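Protein piwi (Drosophila melanogaster, PDB 6KR6) binds piRNAs of 24 to 30 nucleotides and, in complex with them, represses transposable elements as a Piwi-subfamily member of the argonaute family. Local coordinates at residues M434-S439 and L561-W566. Residues are numbered along the deposited sequence; the frame is centred on the assembly and turned at random.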
loop_
_atom_site.group_PDB
_atom_site.type_symbol
_atom_site.label_atom_id
_atom_site.label_comp_id
_atom_site.label_asym_id
_atom_site.label_seq_id
_atom_site.Cartn_x
_atom_site.Cartn_y
_atom_site.Cartn_z
ATOM N N MET A 434 33.098 4.036 -9.250
ATOM C CA MET A 434 32.062 3.033 -9.056
ATOM C C MET A 434 32.670 1.659 -8.777
ATOM O O MET A 434 33.823 1.373 -9.112
ATOM C CB MET A 434 31.138 2.969 -10.274
ATOM C CG MET A 434 30.018 3.992 -10.234
ATOM S SD MET A 434 28.821 3.833 -11.574
ATOM C CE MET A 434 29.810 4.336 -12.978
ATOM N N LEU A 435 31.858 0.797 -8.156
ATOM C CA LEU A 435 32.336 -0.512 -7.719
ATOM C C LEU A 435 32.704 -1.396 -8.905
ATOM O O LEU A 435 33.843 -1.864 -9.018
ATOM C CB LEU A 435 31.277 -1.196 -6.856
ATOM C CG LEU A 435 31.697 -2.544 -6.269
ATOM C CD1 LEU A 435 32.635 -2.336 -5.091
ATOM C CD2 LEU A 435 30.491 -3.379 -5.864
ATOM N N THR A 436 31.746 -1.656 -9.788
ATOM C CA THR A 436 31.953 -2.526 -10.938
ATOM C C THR A 436 31.760 -1.711 -12.208
ATOM O O THR A 436 30.707 -1.091 -12.397
ATOM C CB THR A 436 30.995 -3.720 -10.913
ATOM O OG1 THR A 436 30.961 -4.276 -9.596
ATOM C CG2 THR A 436 31.457 -4.790 -11.883
ATOM N N THR A 437 32.773 -1.714 -13.068
ATOM C CA THR A 437 32.749 -1.001 -14.328
ATOM C C THR A 437 33.253 -1.915 -15.432
ATOM O O THR A 437 34.250 -2.619 -15.243
ATOM C CB THR A 437 33.619 0.264 -14.268
ATOM O OG1 THR A 437 33.282 1.022 -13.100
ATOM C CG2 THR A 437 33.402 1.126 -15.502
ATOM N N PRO A 438 32.571 -1.954 -16.573
ATOM C CA PRO A 438 33.077 -2.753 -17.695
ATOM C C PRO A 438 34.454 -2.268 -18.119
ATOM O O PRO A 438 34.664 -1.077 -18.358
ATOM C CB PRO A 438 32.031 -2.528 -18.797
ATOM C CG PRO A 438 31.316 -1.273 -18.400
ATOM C CD PRO A 438 31.306 -1.279 -16.905
ATOM N N SER A 439 35.407 -3.203 -18.184
ATOM C CA SER A 439 36.728 -2.863 -18.702
ATOM C C SER A 439 36.635 -2.356 -20.134
ATOM O O SER A 439 37.406 -1.478 -20.539
ATOM C CB SER A 439 37.653 -4.076 -18.616
ATOM O OG SER A 439 37.101 -5.181 -19.308
ATOM N N LEU A 561 23.979 -1.398 -18.175
ATOM C CA LEU A 561 24.936 -2.354 -18.715
ATOM C C LEU A 561 25.049 -3.616 -17.871
ATOM O O LEU A 561 25.608 -4.610 -18.343
ATOM C CB LEU A 561 26.314 -1.709 -18.846
ATOM C CG LEU A 561 26.413 -0.491 -19.761
ATOM C CD1 LEU A 561 27.860 -0.278 -20.147
ATOM C CD2 LEU A 561 25.539 -0.654 -20.996
ATOM N N GLY A 562 24.542 -3.599 -16.642
ATOM C CA GLY A 562 24.593 -4.776 -15.796
ATOM C C GLY A 562 25.801 -4.815 -14.885
ATOM O O GLY A 562 26.369 -5.883 -14.640
ATOM N N TYR A 563 26.203 -3.656 -14.376
ATOM C CA TYR A 563 27.336 -3.541 -13.474
ATOM C C TYR A 563 26.901 -2.832 -12.198
ATOM O O TYR A 563 25.817 -2.249 -12.119
ATOM C CB TYR A 563 28.504 -2.814 -14.154
ATOM C CG TYR A 563 29.103 -3.614 -15.293
ATOM C CD1 TYR A 563 28.535 -3.590 -16.561
ATOM C CD2 TYR A 563 30.224 -4.410 -15.095
ATOM C CE1 TYR A 563 29.072 -4.327 -17.597
ATOM C CE2 TYR A 563 30.768 -5.150 -16.126
ATOM C CZ TYR A 563 30.188 -5.105 -17.374
ATOM O OH TYR A 563 30.728 -5.840 -18.404
ATOM N N THR A 564 27.769 -2.887 -11.190
ATOM C CA THR A 564 27.396 -2.534 -9.826
ATOM C C THR A 564 28.026 -1.210 -9.422
ATOM O O THR A 564 29.262 -1.110 -9.378
ATOM C CB THR A 564 27.825 -3.644 -8.871
ATOM O OG1 THR A 564 27.402 -4.910 -9.392
ATOM C CG2 THR A 564 27.202 -3.443 -7.513
ATOM N N PRO A 565 27.234 -0.176 -9.123
ATOM C CA PRO A 565 27.840 1.096 -8.692
ATOM C C PRO A 565 28.390 1.054 -7.278
ATOM O O PRO A 565 29.446 1.644 -7.016
ATOM C CB PRO A 565 26.683 2.099 -8.819
ATOM C CG PRO A 565 25.691 1.438 -9.708
ATOM C CD PRO A 565 25.804 -0.024 -9.427
ATOM N N TRP A 566 27.702 0.394 -6.351
ATOM C CA TRP A 566 28.171 0.297 -4.976
ATOM C C TRP A 566 27.598 -0.967 -4.344
ATOM O O TRP A 566 26.810 -1.692 -4.959
ATOM C CB TRP A 566 27.808 1.556 -4.176
ATOM C CG TRP A 566 26.332 1.798 -3.988
ATOM C CD1 TRP A 566 25.503 1.171 -3.101
ATOM C CD2 TRP A 566 25.521 2.755 -4.681
ATOM N NE1 TRP A 566 24.228 1.668 -3.208
ATOM C CE2 TRP A 566 24.212 2.642 -4.172
ATOM C CE3 TRP A 566 25.772 3.691 -5.690
ATOM C CZ2 TRP A 566 23.160 3.427 -4.634
ATOM C CZ3 TRP A 566 24.726 4.470 -6.147
ATOM C CH2 TRP A 566 23.437 4.332 -5.619
#
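Pro438 lies over one face of the Tyr563 ring: its CD stands 3.5 Å from the ring centroid, a CH-pi contact, while its CB packs on Tyr563 CZ. With CG anti to its carbonyl carbon (chi1 -67°) the ring is brought beneath Pro438, and chi2 of 83° turns its face to the proline. Thr436 meets the same ring at its edge, CG2 in the plane and 3.5 Å from Tyr563 CD2; one torsion sets this methyl anti to the threonine N and also lays OG1 against Thr564 CB. Beyond the ring the two loops run roughly antiparallel. Thr436 N donates to Thr564 O (2.6 Å) in the carbonyl plane, whereas Leu435 N approaches Pro565 O (2.8 Å) from above the plane, 52° out of it. The side chains of Leu435 and Thr564 point the same way, Leu435 CD2 3.7 Å from Thr564 CG2, and Met434 SD rests on Pro565 CB. Thr564 OG1 is bonded to Ser606 O, and Asn558 donates to Thr436 O. Exchanging Tyr563 for alanine would probably leave Pro438 without its aromatic platform and open a gap beside the Thr436 methyl. The contact joins the loop before strand 446-450, in the four-stranded parallel sheet as in argonaute MID domains, to the one leaving helix 546-560 through a Schellman motif at Gly562. Pro565 lies about 8 Å, between side chains, from Gln556 and Leu810, magnesium-binding by similarity. Backbone hydrogen bonds and apolar side-chain packing make this junction, with no charged residue in either segment.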